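Local coordinates for aspartate semialdehyde dehydrogenase (Francisella tularensis subsp. tularensis, PDB 4WOJ), which probably catalyses the NADPH-dependent reductive dephosphorylation of L-aspartyl-4-phosphate to L-aspartate-semialdehyde, a step toward lysine, methionine and threonine, at residues V304-N309 and G332-S337; E82-I87 and G98-A103; I36-F41 and Q55-L60; L115-L120 and N252-T257; G17-V22 and D351-G356. One frame throughout, in Å; residues are numbered along the deposited sequence.

Interaction 1 of 5, residues V304-N309 and G332-S337. With NA (sodium ion), chain F.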
# COMPACT_ATOMS: atom_id res chain seq x y z
N VAL B 304 12.50 -6.02 -17.18
CA VAL B 304 11.06 -5.76 -17.16
C VAL B 304 10.33 -7.08 -17.39
O VAL B 304 10.59 -7.76 -18.34
CB VAL B 304 10.66 -4.74 -18.24
CG1 VAL B 304 9.16 -4.67 -18.42
CG2 VAL B 304 11.17 -3.38 -17.85
N LYS B 305 9.40 -7.42 -16.52
CA LYS B 305 8.68 -8.68 -16.62
C LYS B 305 7.21 -8.40 -16.55
O LYS B 305 6.68 -8.02 -15.51
CB LYS B 305 9.10 -9.59 -15.48
CG LYS B 305 8.44 -10.93 -15.51
CD LYS B 305 9.11 -11.86 -14.51
CE LYS B 305 8.78 -13.32 -14.80
NZ LYS B 305 7.53 -13.66 -14.07
N VAL B 306 6.54 -8.55 -17.68
CA VAL B 306 5.13 -8.23 -17.70
C VAL B 306 4.31 -9.38 -17.14
O VAL B 306 4.56 -10.53 -17.42
CB VAL B 306 4.66 -7.86 -19.07
CG1 VAL B 306 3.17 -7.68 -19.07
CG2 VAL B 306 5.35 -6.57 -19.50
N ILE B 307 3.35 -9.03 -16.32
CA ILE B 307 2.51 -9.99 -15.67
C ILE B 307 1.11 -9.74 -16.18
O ILE B 307 0.56 -8.68 -15.98
CB ILE B 307 2.51 -9.75 -14.17
CG1 ILE B 307 3.93 -9.79 -13.64
CG2 ILE B 307 1.71 -10.80 -13.46
CD1 ILE B 307 4.72 -11.02 -14.01
N ASP B 308 0.56 -10.76 -16.82
CA ASP B 308 -0.71 -10.66 -17.49
C ASP B 308 -1.81 -10.35 -16.50
O ASP B 308 -1.82 -10.84 -15.37
CB ASP B 308 -0.95 -11.99 -18.24
CG ASP B 308 -2.31 -12.08 -18.84
OD1 ASP B 308 -2.62 -11.29 -19.76
OD2 ASP B 308 -3.09 -12.95 -18.41
N ASN B 309 -2.75 -9.53 -16.94
CA ASN B 309 -3.73 -8.93 -16.05
C ASN B 309 -4.85 -9.89 -15.76
O ASN B 309 -5.97 -9.71 -16.21
CB ASN B 309 -4.27 -7.65 -16.67
CG ASN B 309 -5.03 -6.79 -15.69
OD1 ASN B 309 -4.96 -6.97 -14.48
ND2 ASN B 309 -5.76 -5.86 -16.21
N GLY B 332 2.42 -5.10 -13.77
CA GLY B 332 1.16 -5.70 -14.18
C GLY B 332 -0.02 -4.83 -13.90
O GLY B 332 0.13 -3.68 -13.60
N ARG B 333 -1.21 -5.41 -14.04
CA ARG B 333 -2.44 -4.70 -13.85
C ARG B 333 -2.46 -3.52 -14.83
O ARG B 333 -3.04 -2.49 -14.56
CB ARG B 333 -2.60 -4.26 -12.39
CG ARG B 333 -2.58 -5.39 -11.36
CD ARG B 333 -3.71 -6.40 -11.51
NE ARG B 333 -4.94 -5.78 -12.01
CZ ARG B 333 -5.85 -5.11 -11.29
NH1 ARG B 333 -5.69 -4.93 -9.98
NH2 ARG B 333 -6.92 -4.60 -11.89
N ILE B 334 -1.83 -3.70 -15.97
CA ILE B 334 -1.70 -2.67 -16.96
C ILE B 334 -3.05 -2.45 -17.63
O ILE B 334 -3.55 -3.30 -18.33
CB ILE B 334 -0.64 -3.01 -18.03
CG1 ILE B 334 0.74 -3.17 -17.37
CG2 ILE B 334 -0.59 -1.92 -19.10
CD1 ILE B 334 1.71 -4.03 -18.15
N LYS B 335 -3.64 -1.30 -17.42
CA LYS B 335 -4.96 -1.06 -17.95
C LYS B 335 -5.14 0.40 -18.27
O LYS B 335 -4.42 1.27 -17.79
CB LYS B 335 -5.99 -1.52 -16.94
CG LYS B 335 -6.01 -0.71 -15.67
CD LYS B 335 -7.07 -1.20 -14.71
CE LYS B 335 -7.42 -0.12 -13.69
NZ LYS B 335 -7.68 -0.69 -12.34
N SER B 336 -6.11 0.65 -19.11
CA SER B 336 -6.51 2.02 -19.46
C SER B 336 -7.33 2.55 -18.32
O SER B 336 -7.75 1.81 -17.44
CB SER B 336 -7.36 2.00 -20.72
OG SER B 336 -8.49 1.21 -20.45
N SER B 337 -7.54 3.84 -18.32
CA SER B 337 -8.07 4.58 -17.20
C SER B 337 -9.33 5.36 -17.63
O SER B 337 -9.44 5.79 -18.75
CB SER B 337 -7.01 5.60 -16.75
OG SER B 337 -7.40 6.30 -15.58
NA NA F . 4.72 -11.83 -18.88
O HOH W 1 -1.04 -8.19 -13.39
O HOH W 2 -0.81 -6.65 -17.29
O HOH W 3 5.39 -13.03 -17.18
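Asn309 and Arg333 make the close end of this contact. Arg333 NE donates to Asn309 OD1 at 2.7 Å, with an N-H...O angle of 144°. The oxygen lies at the edge of the guanidinium, near its plane, and the amide and guanidinium planes are only 24° apart, so two flat groups meet nearly coplanar. The arginine gets there by bending at chi2 and chi3, which folds its chain back toward the asparagine after CB has started away from it. The other nitrogens are taken by the second subunit: Asn309 ND2 donates to Gly239 O, Arg333 NH1 to Pro230 O, and Arg333 NH2 pairs with Glu244, all of that neighbouring chain. This end of the contact is thus built into the dimer interface. The opposite end is looser. Val306 CG1 only just touches Ile334 CD1, at 4.0 Å, the two side chains crossing at about a right angle. Between the ends the backbones have splayed apart, and two waters bridge the gap. One donates to Ile307 O at 3.1 Å and accepts from Arg333 N at 2.9 Å. The second donates to Ile307 O at 2.8 Å, and its link to Ile334 N is weak. On the solvent side, Val306 O binds a sodium ion at 2.0 Å, which also carries a water. Strand 304-307 is, within this chain, an outermost strand of the dimerisation domain's mixed sheet, beside strand 329-336, from which it diverges here (the short segments stand at 75°); helix 290-298 packs on Val306 and Ile334, helix 311-317 on Ile307 and Arg333, and strand 343-351 flanks the far side of strand 329-336.

Interaction 2 of 5, residues E82-I87 and G98-A103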
# COMPACT_ATOMS: atom_id res chain seq x y z
N GLU B 82 26.05 9.82 6.62
CA GLU B 82 26.90 10.32 7.74
C GLU B 82 28.37 10.09 7.42
O GLU B 82 29.22 10.92 7.73
CB GLU B 82 26.57 9.68 9.10
CG GLU B 82 25.18 10.01 9.65
CD GLU B 82 25.16 10.04 11.18
OE1 GLU B 82 25.01 8.96 11.80
OE2 GLU B 82 25.31 11.14 11.77
N TYR B 83 28.64 8.97 6.78
CA TYR B 83 30.00 8.58 6.44
C TYR B 83 30.47 9.32 5.23
O TYR B 83 31.61 9.73 5.15
CB TYR B 83 30.08 7.07 6.18
CG TYR B 83 31.47 6.59 5.78
CD1 TYR B 83 32.41 6.24 6.73
CD2 TYR B 83 31.84 6.48 4.44
CE1 TYR B 83 33.67 5.78 6.37
CE2 TYR B 83 33.09 6.03 4.07
CZ TYR B 83 34.01 5.69 5.03
OH TYR B 83 35.26 5.23 4.67
N THR B 84 29.60 9.48 4.25
CA THR B 84 29.98 10.24 3.07
C THR B 84 30.26 11.68 3.49
O THR B 84 31.14 12.32 2.95
CB THR B 84 28.88 10.24 2.01
OG1 THR B 84 28.55 8.88 1.69
CG2 THR B 84 29.33 10.97 0.75
N LYS B 85 29.48 12.15 4.45
CA LYS B 85 29.63 13.50 4.97
C LYS B 85 30.92 13.73 5.71
O LYS B 85 31.56 14.76 5.56
CB LYS B 85 28.46 13.85 5.86
CG LYS B 85 27.50 14.77 5.14
CD LYS B 85 26.55 15.41 6.13
CE LYS B 85 25.16 14.79 6.01
NZ LYS B 85 24.58 14.48 7.34
N GLU B 86 31.31 12.75 6.51
CA GLU B 86 32.55 12.86 7.25
C GLU B 86 33.71 12.87 6.27
O GLU B 86 34.66 13.63 6.43
CB GLU B 86 32.67 11.65 8.18
CG GLU B 86 34.06 11.42 8.78
CD GLU B 86 34.13 11.84 10.22
OE1 GLU B 86 33.15 11.59 10.96
OE2 GLU B 86 35.15 12.44 10.61
N ILE B 87 33.63 12.04 5.25
CA ILE B 87 34.87 11.57 4.63
C ILE B 87 35.11 11.94 3.21
O ILE B 87 36.27 12.04 2.82
CB ILE B 87 34.99 10.05 4.73
CG1 ILE B 87 35.70 9.72 6.02
CG2 ILE B 87 35.82 9.50 3.58
CD1 ILE B 87 35.31 8.39 6.59
N GLY B 98 40.26 10.05 -7.49
CA GLY B 98 39.66 8.81 -7.91
C GLY B 98 38.14 8.82 -7.93
O GLY B 98 37.50 9.78 -7.50
N PHE B 99 37.58 7.73 -8.42
CA PHE B 99 36.13 7.58 -8.54
C PHE B 99 35.47 7.18 -7.24
O PHE B 99 35.86 6.23 -6.57
CB PHE B 99 35.78 6.55 -9.59
CG PHE B 99 36.25 6.90 -10.96
CD1 PHE B 99 37.50 6.50 -11.40
CD2 PHE B 99 35.42 7.56 -11.83
CE1 PHE B 99 37.94 6.78 -12.68
CE2 PHE B 99 35.83 7.84 -13.11
CZ PHE B 99 37.09 7.45 -13.54
N TRP B 100 34.43 7.93 -6.91
CA TRP B 100 33.65 7.70 -5.72
C TRP B 100 32.27 7.24 -6.20
O TRP B 100 31.52 8.00 -6.82
CB TRP B 100 33.53 9.00 -4.92
CG TRP B 100 32.68 8.93 -3.74
CD1 TRP B 100 31.37 9.24 -3.68
CD2 TRP B 100 33.07 8.59 -2.41
NE1 TRP B 100 30.90 9.08 -2.39
CE2 TRP B 100 31.94 8.70 -1.59
CE3 TRP B 100 34.28 8.19 -1.82
CZ2 TRP B 100 31.96 8.41 -0.21
CZ3 TRP B 100 34.32 7.93 -0.45
CH2 TRP B 100 33.16 8.03 0.33
N ILE B 101 31.98 5.97 -5.96
CA ILE B 101 30.68 5.39 -6.28
C ILE B 101 29.96 5.27 -4.93
O ILE B 101 30.50 4.70 -4.00
CB ILE B 101 30.81 4.03 -6.99
CG1 ILE B 101 31.49 4.20 -8.35
CG2 ILE B 101 29.45 3.41 -7.23
CD1 ILE B 101 32.18 2.95 -8.85
N ASP B 102 28.76 5.80 -4.84
CA ASP B 102 28.07 5.88 -3.56
C ASP B 102 26.59 5.55 -3.64
O ASP B 102 25.90 6.00 -4.57
CB ASP B 102 28.19 7.31 -3.05
CG ASP B 102 27.95 7.43 -1.54
OD1 ASP B 102 27.38 6.48 -0.91
OD2 ASP B 102 28.32 8.50 -1.00
N ALA B 103 26.11 4.84 -2.62
CA ALA B 103 24.65 4.57 -2.44
C ALA B 103 23.88 5.70 -1.75
O ALA B 103 22.71 5.98 -2.10
CB ALA B 103 24.41 3.28 -1.69
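Asp102 OD2 is approached by two side chains. Trp100 NE1, two residues back on the same strand, donates to it at 3.0 Å, arriving from above the carboxylate plane, 37° out of it. From the helix opposite, Thr84 OG1 stands 2.7 Å from Asp102 OD2; the threonine proton has a second acceptor within reach, Gly80 O, one turn earlier. The other carboxylate oxygen, OD1, accepts from the backbone N of Ala104, which leaves the aspartate held through both oxygens. Thr84 OG1, anti to the carbonyl carbon, turns to the carboxylate; Thr84 CG2 lies against both Asp102 OD2 and the indole, 3.8 Å from Trp100 CZ2. Helix 81-93 and strand 99-102 belong to one beta-alpha-beta unit of the Rossmann-type NAD-binding domain, the helix being the crossover that joins strand 74-77 to strand 99-102. The short segments run at 158° to each other with axes 11.4 Å apart, and the indole fills much of that separation. Trp100 CG lies anti to its own backbone N (chi1 176°), which sends the six-membered ring to the helix. There Trp100 CH2 meets Tyr83 CE2 at 4.2 Å, the tyrosine carbon lying at the indole edge, and Ile87 CG2 at 4.4 Å. Beyond this shell, His88 meets Trp100 edge-to-face, Tyr64 does the same to Tyr83, and Tyr83 OH is hydrogen-bonded to Ala63 O.

Interaction 3 of 5, residues I36-F41 and Q55-L60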
# COMPACT_ATOMS: atom_id res chain seq x y z
N ILE B 36 40.54 -6.67 -10.68
CA ILE B 36 40.72 -5.58 -9.76
C ILE B 36 41.45 -6.07 -8.53
O ILE B 36 41.48 -7.28 -8.28
CB ILE B 36 39.35 -5.02 -9.33
CG1 ILE B 36 38.49 -6.13 -8.72
CG2 ILE B 36 38.62 -4.39 -10.51
CD1 ILE B 36 37.36 -5.61 -7.87
N LEU B 37 42.01 -5.15 -7.77
CA LEU B 37 42.66 -5.47 -6.49
C LEU B 37 41.79 -4.99 -5.33
O LEU B 37 41.91 -3.86 -4.87
CB LEU B 37 44.09 -4.87 -6.43
CG LEU B 37 45.00 -5.24 -7.61
CD1 LEU B 37 46.37 -4.57 -7.54
CD2 LEU B 37 45.16 -6.76 -7.69
N PRO B 38 40.89 -5.85 -4.85
CA PRO B 38 39.99 -5.35 -3.84
C PRO B 38 40.68 -5.07 -2.53
O PRO B 38 41.65 -5.72 -2.19
CB PRO B 38 38.97 -6.48 -3.67
CG PRO B 38 39.15 -7.34 -4.87
CD PRO B 38 40.60 -7.24 -5.19
N THR B 39 40.16 -4.09 -1.80
CA THR B 39 40.55 -3.84 -0.44
C THR B 39 39.29 -3.54 0.34
O THR B 39 38.45 -2.79 -0.11
CB THR B 39 41.54 -2.67 -0.35
OG1 THR B 39 42.73 -3.03 -1.06
CG2 THR B 39 41.88 -2.33 1.08
N PHE B 40 39.18 -4.11 1.53
CA PHE B 40 37.95 -4.08 2.28
C PHE B 40 38.11 -3.25 3.53
O PHE B 40 38.86 -3.61 4.43
CB PHE B 40 37.51 -5.52 2.59
CG PHE B 40 36.93 -6.20 1.39
CD1 PHE B 40 35.61 -5.96 1.02
CD2 PHE B 40 37.72 -6.99 0.57
CE1 PHE B 40 35.08 -6.55 -0.11
CE2 PHE B 40 37.20 -7.56 -0.58
CZ PHE B 40 35.87 -7.33 -0.91
N PHE B 41 37.37 -2.15 3.58
CA PHE B 41 37.48 -1.18 4.66
C PHE B 41 36.46 -1.40 5.74
O PHE B 41 35.38 -1.95 5.52
CB PHE B 41 37.34 0.22 4.13
CG PHE B 41 38.53 0.67 3.37
CD1 PHE B 41 38.59 0.49 2.01
CD2 PHE B 41 39.61 1.23 4.03
CE1 PHE B 41 39.70 0.92 1.30
CE2 PHE B 41 40.73 1.65 3.34
CZ PHE B 41 40.77 1.50 1.97
N GLN B 55 38.61 -12.75 2.92
CA GLN B 55 39.88 -13.31 3.40
C GLN B 55 41.04 -13.26 2.38
O GLN B 55 42.19 -12.93 2.75
CB GLN B 55 39.67 -14.76 3.85
CG GLN B 55 40.95 -15.53 4.02
CD GLN B 55 40.83 -16.65 5.04
OE1 GLN B 55 39.73 -17.16 5.32
NE2 GLN B 55 41.96 -17.02 5.61
N GLN B 56 40.73 -13.57 1.13
CA GLN B 56 41.76 -13.70 0.08
C GLN B 56 42.38 -12.37 -0.36
O GLN B 56 43.36 -12.33 -1.10
CB GLN B 56 41.21 -14.49 -1.12
CG GLN B 56 40.53 -13.67 -2.21
CD GLN B 56 39.98 -14.53 -3.32
OE1 GLN B 56 38.79 -14.79 -3.37
NE2 GLN B 56 40.84 -14.97 -4.21
N TYR B 57 41.80 -11.26 0.08
CA TYR B 57 42.28 -9.93 -0.29
C TYR B 57 43.07 -9.32 0.86
O TYR B 57 43.64 -8.24 0.72
CB TYR B 57 41.11 -9.06 -0.73
CG TYR B 57 40.37 -9.71 -1.88
CD1 TYR B 57 40.98 -9.89 -3.11
CD2 TYR B 57 39.08 -10.20 -1.72
CE1 TYR B 57 40.33 -10.51 -4.17
CE2 TYR B 57 38.41 -10.81 -2.77
CZ TYR B 57 39.04 -10.97 -3.99
OH TYR B 57 38.39 -11.61 -5.02
N GLY B 58 43.11 -10.03 1.98
CA GLY B 58 43.96 -9.65 3.10
C GLY B 58 43.23 -9.05 4.28
O GLY B 58 42.09 -9.40 4.59
N ALA B 59 43.91 -8.14 4.96
CA ALA B 59 43.43 -7.56 6.20
C ALA B 59 42.51 -6.38 5.96
O ALA B 59 42.64 -5.66 4.96
CB ALA B 59 44.60 -7.10 7.03
N LEU B 60 41.60 -6.18 6.90
CA LEU B 60 40.68 -5.04 6.83
C LEU B 60 41.43 -3.77 7.14
O LEU B 60 42.09 -3.68 8.16
CB LEU B 60 39.52 -5.19 7.80
CG LEU B 60 38.65 -6.41 7.58
CD1 LEU B 60 37.65 -6.53 8.71
CD2 LEU B 60 37.97 -6.33 6.22
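Pro38 lies over one face of the Tyr57 ring in a CH-pi contact: Pro38 CG is 3.6 Å from the ring centroid and 18° off the normal, and Pro38 CD reaches Tyr57 CD1 at 3.4 Å. Gln56 CG covers the other face of that ring, which is therefore held between a proline ring and the CG methylene of Gln56. Beside it comes Phe40, whose CE2 sits 3.4 Å from Tyr57 CD2. The two rings are oblique, with centroids 5.8 Å apart and planes at 40°. Further along the strand the backbone takes over: Leu60 CA approaches Phe40 O at 3.3 Å as a CA-H...O contact, and Leu60 CD2 rests 3.7 Å from Phe40 CB. Tyr57 is set in place by a 3-10 turn, which Gly58 N closes on Gln55 O; Gly58 then takes backbone angles that call for glycine, and the chain swings round toward Leu60. In the next shell Phe33 meets the Tyr57 ring and touches Pro38, while Phe12 and Trp15 pack on Phe40. Phe40 also bonds through its backbone to Gln61, where the loop passes into strand 61-62, the outermost strand beside strand 36-42 in the parallel Rossmann-type sheet of the NAD-binding domain.

Interaction 4 of 5, residues L115-L120 and N252-T257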
# COMPACT_ATOMS: atom_id res chain seq x y z
N LEU B 115 24.02 10.65 -11.55
CA LEU B 115 23.16 9.63 -10.96
C LEU B 115 23.25 8.43 -11.89
O LEU B 115 23.18 8.63 -13.12
CB LEU B 115 21.70 10.08 -10.86
CG LEU B 115 21.34 10.98 -9.68
CD1 LEU B 115 19.93 11.54 -9.80
CD2 LEU B 115 21.47 10.23 -8.38
N VAL B 116 23.43 7.22 -11.32
CA VAL B 116 23.62 6.05 -12.18
C VAL B 116 22.41 5.10 -12.26
O VAL B 116 21.92 4.58 -11.25
CB VAL B 116 24.88 5.20 -11.81
CG1 VAL B 116 26.14 6.05 -11.96
CG2 VAL B 116 24.81 4.65 -10.40
N LEU B 117 21.97 4.86 -13.48
CA LEU B 117 21.00 3.81 -13.77
C LEU B 117 21.16 3.48 -15.25
O LEU B 117 20.43 3.97 -16.13
CB LEU B 117 19.59 4.27 -13.43
CG LEU B 117 18.47 3.22 -13.53
CD1 LEU B 117 18.66 2.11 -12.55
CD2 LEU B 117 17.13 3.90 -13.29
N ASP B 118 22.14 2.63 -15.52
CA ASP B 118 22.72 2.53 -16.86
C ASP B 118 21.79 1.95 -17.94
O ASP B 118 21.99 2.24 -19.10
CB ASP B 118 24.02 1.74 -16.83
CG ASP B 118 23.78 0.26 -16.57
OD1 ASP B 118 23.67 -0.11 -15.38
OD2 ASP B 118 23.65 -0.51 -17.54
N PRO B 119 20.77 1.16 -17.56
CA PRO B 119 19.82 0.82 -18.63
C PRO B 119 19.05 2.04 -19.15
O PRO B 119 18.31 1.94 -20.13
CB PRO B 119 18.86 -0.16 -17.94
CG PRO B 119 19.67 -0.73 -16.85
CD PRO B 119 20.45 0.44 -16.33
N LEU B 120 19.20 3.19 -18.49
CA LEU B 120 18.55 4.43 -18.96
C LEU B 120 19.51 5.56 -19.34
O LEU B 120 19.21 6.36 -20.20
CB LEU B 120 17.53 4.92 -17.91
CG LEU B 120 16.14 4.28 -18.03
CD1 LEU B 120 15.28 4.69 -16.86
CD2 LEU B 120 15.47 4.71 -19.33
N ASN B 252 14.37 13.29 -13.41
CA ASN B 252 14.77 14.29 -14.43
C ASN B 252 16.29 14.42 -14.56
O ASN B 252 16.81 14.57 -15.66
CB ASN B 252 14.03 15.60 -14.19
CG ASN B 252 12.55 15.47 -14.55
OD1 ASN B 252 12.20 15.43 -15.73
ND2 ASN B 252 11.70 15.29 -13.55
N LYS B 253 17.00 14.26 -13.46
CA LYS B 253 18.47 14.22 -13.56
C LYS B 253 18.92 12.97 -14.34
O LYS B 253 19.81 13.06 -15.16
CB LYS B 253 19.13 14.31 -12.19
CG LYS B 253 20.64 14.25 -12.29
CD LYS B 253 21.36 14.87 -11.09
CE LYS B 253 22.82 15.12 -11.46
NZ LYS B 253 23.62 15.61 -10.30
N ILE B 254 18.31 11.83 -14.09
CA ILE B 254 18.73 10.59 -14.76
C ILE B 254 18.46 10.67 -16.24
O ILE B 254 19.27 10.24 -17.05
CB ILE B 254 18.00 9.35 -14.21
CG1 ILE B 254 18.45 9.05 -12.78
CG2 ILE B 254 18.30 8.13 -15.07
CD1 ILE B 254 17.67 7.95 -12.10
N LEU B 255 17.30 11.17 -16.60
CA LEU B 255 16.93 11.30 -18.03
C LEU B 255 17.53 12.58 -18.67
O LEU B 255 17.47 12.71 -19.88
CB LEU B 255 15.41 11.32 -18.20
CG LEU B 255 14.68 10.06 -17.74
CD1 LEU B 255 13.21 10.31 -17.54
CD2 LEU B 255 14.89 8.92 -18.72
N ASP B 256 18.06 13.48 -17.84
CA ASP B 256 18.45 14.85 -18.23
C ASP B 256 17.45 15.41 -19.18
O ASP B 256 17.72 15.58 -20.35
CB ASP B 256 19.85 14.98 -18.87
CG ASP B 256 20.21 16.49 -19.18
OD1 ASP B 256 19.66 17.39 -18.48
OD2 ASP B 256 21.01 16.77 -20.11
N THR B 257 16.27 15.67 -18.68
CA THR B 257 15.19 16.15 -19.53
C THR B 257 15.30 17.63 -19.90
O THR B 257 15.75 18.45 -19.11
CB THR B 257 13.84 15.95 -18.83
OG1 THR B 257 14.00 16.30 -17.43
CG2 THR B 257 13.37 14.50 -18.98
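A junction between the NAD-binding and dimerisation parts of the chain is made where Leu115 and Leu120, either side of a strand-to-helix turn, meet the last turn of helix 242-255. The contact is apolar throughout. Leu115 CD1 butts against the aliphatic stem of Lys253, within 3.8 Å of its CB, CG and CD, the two side chains crossing at about a right angle. The lysine is fully extended, with CG anti to the backbone N (chi1 179°), which lays its carbons across the leucine before NZ reaches the backbone oxygens of Ser113 and Arg108. Ile254 is the central wedge and uses each branch: its CG1 meets Leu115 CB at 3.9 Å, its CD1 Leu117 CD2 at 4.3 Å, and its CG2 comes 4.4 Å from Leu120 CB. Farther out, Leu120 CD2 and Leu255 CD2 touch at 4.3 Å. A further polar link comes from Gln124, whose NE2 donates to Ile254 O. Leu117 sits at the N-cap position of helix 118-130, where its carbonyl O accepts from Leu120 N, and its N is held by Asn121 OD1. Its side chain packs against Ser144 and Ser147 of helix 141-149, about 10 Å from the side chain of Cys141, the predicted acyl-thioester nucleophile. The dimerisation-domain helix stops here: Asp256 has positive phi, Thr257 N bonds to Asn252 O at 3.3 Å, and Thr257 OG1 donates to Asn252 OD1 at 2.6 Å. The pair of backbone bonds, the one from Asp256 N to Lys253 O being weak, defines the Schellman motif that ends helices.

Interaction 5 of 5, residues G17-V22 and D351-G356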
# COMPACT_ATOMS: atom_id res chain seq x y z
N GLY B 17 26.65 -4.51 5.78
CA GLY B 17 25.20 -4.33 5.82
C GLY B 17 24.46 -5.02 4.68
O GLY B 17 25.02 -5.85 3.95
N MET B 18 23.20 -4.67 4.49
CA MET B 18 22.33 -5.44 3.59
C MET B 18 22.63 -5.16 2.14
O MET B 18 22.78 -6.08 1.37
CB MET B 18 20.86 -5.17 3.88
CG MET B 18 20.44 -5.66 5.23
SD MET B 18 18.72 -5.30 5.54
CE MET B 18 18.14 -6.98 5.47
N VAL B 19 22.69 -3.88 1.78
CA VAL B 19 22.97 -3.50 0.40
C VAL B 19 24.32 -4.11 0.07
O VAL B 19 24.51 -4.73 -0.99
CB VAL B 19 23.03 -1.97 0.23
CG1 VAL B 19 23.46 -1.59 -1.20
CG2 VAL B 19 21.68 -1.33 0.53
N GLY B 20 25.25 -3.92 1.00
CA GLY B 20 26.64 -4.40 0.88
C GLY B 20 26.80 -5.91 0.73
O GLY B 20 27.62 -6.35 -0.06
N SER B 21 26.01 -6.70 1.44
CA SER B 21 26.07 -8.16 1.22
C SER B 21 25.48 -8.52 -0.12
O SER B 21 25.94 -9.44 -0.80
CB SER B 21 25.29 -8.91 2.29
OG SER B 21 25.27 -8.18 3.48
N VAL B 22 24.44 -7.80 -0.50
CA VAL B 22 23.77 -8.11 -1.75
C VAL B 22 24.73 -7.76 -2.89
O VAL B 22 24.81 -8.47 -3.89
CB VAL B 22 22.42 -7.43 -1.80
CG1 VAL B 22 21.82 -7.54 -3.20
CG2 VAL B 22 21.50 -8.07 -0.76
N ASP B 351 12.95 -5.43 -6.25
CA ASP B 351 13.71 -5.71 -5.03
C ASP B 351 14.52 -4.52 -4.60
O ASP B 351 15.39 -4.06 -5.34
CB ASP B 351 14.66 -6.87 -5.25
CG ASP B 351 15.36 -7.30 -3.97
OD1 ASP B 351 16.38 -6.69 -3.59
OD2 ASP B 351 14.82 -8.21 -3.32
N GLN B 352 14.29 -4.04 -3.39
CA GLN B 352 14.92 -2.82 -2.92
C GLN B 352 16.42 -2.89 -2.89
O GLN B 352 17.10 -1.93 -3.24
CB GLN B 352 14.40 -2.45 -1.53
CG GLN B 352 14.88 -1.11 -1.02
CD GLN B 352 16.05 -1.23 -0.08
OE1 GLN B 352 16.03 -2.05 0.84
NE2 GLN B 352 17.07 -0.39 -0.28
N LEU B 353 16.93 -4.04 -2.44
CA LEU B 353 18.35 -4.23 -2.22
C LEU B 353 19.17 -4.37 -3.48
O LEU B 353 20.32 -3.99 -3.52
CB LEU B 353 18.55 -5.44 -1.33
CG LEU B 353 18.03 -5.17 0.09
CD1 LEU B 353 18.04 -6.41 0.96
CD2 LEU B 353 18.85 -4.10 0.79
N LEU B 354 18.57 -4.90 -4.53
CA LEU B 354 19.29 -5.16 -5.77
C LEU B 354 19.12 -3.97 -6.75
O LEU B 354 19.90 -3.04 -6.77
CB LEU B 354 18.73 -6.43 -6.41
CG LEU B 354 18.99 -7.74 -5.71
CD1 LEU B 354 18.11 -8.86 -6.23
CD2 LEU B 354 20.44 -8.16 -5.85
N TRP B 355 18.10 -4.00 -7.56
CA TRP B 355 17.93 -2.86 -8.50
C TRP B 355 17.72 -1.54 -7.76
O TRP B 355 18.19 -0.47 -8.18
CB TRP B 355 16.81 -3.15 -9.50
CG TRP B 355 17.31 -3.81 -10.75
CD1 TRP B 355 16.86 -4.98 -11.30
CD2 TRP B 355 18.37 -3.36 -11.58
NE1 TRP B 355 17.58 -5.27 -12.42
CE2 TRP B 355 18.50 -4.29 -12.62
CE3 TRP B 355 19.21 -2.26 -11.55
CZ2 TRP B 355 19.44 -4.14 -13.62
CZ3 TRP B 355 20.13 -2.12 -12.53
CH2 TRP B 355 20.25 -3.05 -13.56
N GLY B 356 17.05 -1.63 -6.63
CA GLY B 356 16.91 -0.49 -5.74
C GLY B 356 18.17 0.05 -5.12
O GLY B 356 18.22 1.22 -4.77
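Leu353 points toward helix 18-30, and its carbons meet three residues of the first turns. Leu353 CB lies 4.0 Å from Val22 CG2. CG, anti to the carbonyl carbon (chi1 -68°), carries the chain on toward the start of the helix, where Leu353 CD2 settles 3.8 Å from Met18 CB and 4.0 Å from Val19 CG2. Behind the side chain, the carbonyl oxygen of Leu353 is 3.9 Å from Val22 CG1. The leucine thus lies across one side of the helix, crossing Val22 at about a right angle and Val19 obliquely. The turn that follows is capped by Asp351, whose OD1 accepts from Leu354 N at 3.0 Å through its anti lone pair, at the entry to the last helix; Asp351 OD2 forms a salt bridge with Arg274. The side chain of Leu353 is about 8 Å from that of His276 and about 9 Å from that of Cys141, both predicted catalytic residues. Helix 18-30 is the first helix of the Rossmann-type domain. Helix 354-369 runs on beside it through Ala357 and Ala358, helix 175-191 covers Met18, and Leu199 of the second subunit packs over Met18, Val22 and Leu353.

From the N terminus, interaction 5 opens first, at 17-22, and closes last, at 351-356; it ties the start of the NAD-binding domain to the last helix, and the other four nest inside its loop. Within it the contacts follow in series, none crossing another. Interaction 3 closes a short loop at the edge of the parallel sheet, and interaction 2 then joins helix to strand nearer the middle of that sheet. Interaction 4 spans from the sheet's other outermost strand to the dimerisation domain, and touches interaction 5 through Pro119 and Trp355. Interaction 1 comes last, at an outer strand of the mixed sheet; like interaction 5, it reaches the second subunit.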